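Local coordinates for titin heart isoform N2-B (Homo sapiens, PDB 2BK8), which probably serves as a structural immunoglobulin-like module in the M-band part of titin, the giant protein of the muscle sarcomere, at residues A58-K63 with G71-K76. Sequence-based numbering, arbitrary orientation. Where two conformers were deposited one is given.
Sequences AILYVK and GTYRCK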
loop_
_atom_site.group_PDB
_atom_site.type_symbol
_atom_site.label_atom_id
_atom_site.label_comp_id
_atom_site.label_asym_id
_atom_site.label_seq_id
_atom_site.Cartn_x
_atom_site.Cartn_y
_atom_site.Cartn_z
ATOM N N ALA A 58 -6.348 -3.456 -4.968
ATOM C CA ALA A 58 -4.957 -3.637 -4.494
ATOM C C ALA A 58 -4.879 -3.836 -2.977
ATOM O O ALA A 58 -5.430 -3.049 -2.191
ATOM C CB ALA A 58 -4.085 -2.440 -4.919
ATOM N N ILE A 59 -4.152 -4.869 -2.550
ATOM C CA ILE A 59 -4.019 -5.188 -1.126
ATOM C C ILE A 59 -2.550 -5.413 -0.737
ATOM O O ILE A 59 -1.837 -6.219 -1.361
ATOM C CB ILE A 59 -4.891 -6.429 -0.711
ATOM C CG1 ILE A 59 -6.364 -6.249 -1.099
ATOM C CG2 ILE A 59 -4.694 -6.764 0.769
ATOM C CD1 ILE A 59 -7.263 -7.478 -0.756
ATOM N N LEU A 60 -2.097 -4.650 0.250
ATOM C CA LEU A 60 -0.783 -4.822 0.867
ATOM C C LEU A 60 -0.926 -5.307 2.307
ATOM O O LEU A 60 -1.536 -4.656 3.142
ATOM C CB LEU A 60 0.048 -3.508 0.840
ATOM C CG LEU A 60 1.320 -3.538 1.721
ATOM C CD1 LEU A 60 2.411 -4.475 1.151
ATOM C CD2 LEU A 60 1.884 -2.105 1.892
ATOM N N TYR A 61 -0.339 -6.459 2.604
ATOM C CA TYR A 61 -0.256 -6.959 3.977
ATOM C C TYR A 61 1.184 -6.890 4.471
ATOM O O TYR A 61 2.083 -7.470 3.856
ATOM C CB TYR A 61 -0.762 -8.388 4.061
ATOM C CG TYR A 61 -2.221 -8.506 4.408
ATOM C CD1 TYR A 61 -3.189 -8.236 3.457
ATOM C CD2 TYR A 61 -2.632 -8.884 5.679
ATOM C CE1 TYR A 61 -4.535 -8.345 3.753
ATOM C CE2 TYR A 61 -3.988 -8.991 5.998
ATOM C CZ TYR A 61 -4.933 -8.708 5.024
ATOM O OH TYR A 61 -6.293 -8.831 5.272
ATOM N N VAL A 62 1.385 -6.182 5.585
ATOM C CA VAL A 62 2.725 -6.075 6.226
ATOM C C VAL A 62 2.849 -6.978 7.448
ATOM O O VAL A 62 2.053 -6.835 8.372
ATOM C CB VAL A 62 3.016 -4.627 6.706
ATOM C CG1 VAL A 62 4.457 -4.548 7.280
ATOM C CG2 VAL A 62 2.799 -3.595 5.571
ATOM N N LYS A 63 3.846 -7.886 7.449
ATOM C CA LYS A 63 4.064 -8.928 8.476
ATOM C C LYS A 63 5.178 -8.612 9.485
ATOM O O LYS A 63 6.031 -7.771 9.217
ATOM C CB LYS A 63 4.400 -10.265 7.803
ATOM C CG LYS A 63 3.219 -10.968 7.153
ATOM C CD LYS A 63 2.410 -10.023 6.271
ATOM C CE LYS A 63 0.948 -10.216 6.556
ATOM N NZ LYS A 63 0.125 -9.695 5.443
ATOM N N GLY A 71 5.704 4.731 9.402
ATOM C CA GLY A 71 5.871 5.767 8.348
ATOM C C GLY A 71 4.732 5.855 7.339
ATOM O O GLY A 71 3.553 5.569 7.655
ATOM N N THR A 72 5.096 6.236 6.113
ATOM C CA THR A 72 4.128 6.479 5.044
ATOM C C THR A 72 4.190 5.410 3.951
ATOM O O THR A 72 5.289 5.106 3.458
ATOM C CB THR A 72 4.356 7.865 4.417
ATOM O OG1 THR A 72 4.298 8.877 5.436
ATOM C CG2 THR A 72 3.296 8.143 3.374
ATOM N N TYR A 73 3.018 4.872 3.570
ATOM C CA TYR A 73 2.905 3.829 2.523
ATOM C C TYR A 73 2.155 4.428 1.320
ATOM O O TYR A 73 1.177 5.158 1.516
ATOM C CB TYR A 73 2.189 2.573 3.082
ATOM C CG TYR A 73 3.055 1.825 4.081
ATOM C CD1 TYR A 73 3.722 0.666 3.712
ATOM C CD2 TYR A 73 3.258 2.335 5.370
ATOM C CE1 TYR A 73 4.590 0.005 4.619
ATOM C CE2 TYR A 73 4.107 1.678 6.288
ATOM C CZ TYR A 73 4.764 0.528 5.902
ATOM O OH TYR A 73 5.590 -0.100 6.841
ATOM N N ARG A 74 2.641 4.175 0.099
ATOM C CA ARG A 74 2.047 4.709 -1.150
ATOM C C ARG A 74 1.629 3.550 -2.043
ATOM O O ARG A 74 2.378 2.593 -2.214
ATOM C CB ARG A 74 3.061 5.578 -1.912
ATOM C CG ARG A 74 2.661 6.065 -3.333
ATOM C CD ARG A 74 3.842 6.845 -3.957
ATOM N NE ARG A 74 3.549 7.473 -5.243
ATOM C CZ ARG A 74 4.339 8.369 -5.840
ATOM N NH1 ARG A 74 5.472 8.767 -5.265
ATOM N NH2 ARG A 74 3.995 8.898 -7.002
ATOM N N CYS A 75 0.422 3.635 -2.600
ATOM C CA CYS A 75 -0.018 2.720 -3.677
ATOM C C CYS A 75 0.018 3.523 -4.967
ATOM O O CYS A 75 -0.744 4.505 -5.128
ATOM C CB CYS A 75 -1.449 2.228 -3.426
ATOM S SG CYS A 75 -2.103 1.097 -4.707
ATOM N N LYS A 76 0.930 3.146 -5.864
ATOM C CA LYS A 76 1.064 3.808 -7.181
ATOM C C LYS A 76 0.438 2.997 -8.327
ATOM O O LYS A 76 0.797 1.842 -8.581
ATOM C CB LYS A 76 2.550 4.166 -7.500
ATOM C CG LYS A 76 2.725 4.921 -8.829
ATOM C CD LYS A 76 4.205 5.219 -9.078
ATOM C CE LYS A 76 4.423 5.823 -10.452
ATOM N NZ LYS A 76 5.591 6.766 -10.497
#
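Leu60, Val62 and Ala58 face Tyr73 and Cys75 across the interior of an I-set immunoglobulin sandwich, a compact example of two facing strands that touch through side chains alone. Strand 57-62 (strand E of the fold) belongs to one sheet and strand 71-78 (strand F) to the other. Their short segments run roughly antiparallel, at 151°, with axes 9.5 Å apart at closest approach. Alternation along each strand sends every second residue inward.

The apolar contacts fall into two groups. Around the tyrosine, two branched side chains meet the same side of the ring, both obliquely. Leu60 CD2 lies 3.8 Å from Tyr73 CD1, the two side chains crossing at about a right angle; with CG anti to the backbone N (chi1 168°) and CD2 extended beyond it, this methyl leads the leucine into the core. One ring atom further out, Val62 CG2 rests 4.1 Å from Tyr73 CE1. The ring also stacks on Phe38 and meets Tyr21, so neighbours from both sheets hold it. Trp36, the core tryptophan of strand 33-38, touches Leu60, Ala58 and Cys75, bridging the two groups of contacts.

The polar end of the ring has a different task. Tyr73 OH hydrogen-bonds to the backbone O of Asp69, four residues earlier, which makes this a tyrosine corner, the familiar feature that ties the turn before strand F to the strand itself.

At the other end of the interface the packing is lighter: the single methyl of Ala58, CB, sits 4.1 Å from Cys75 SG.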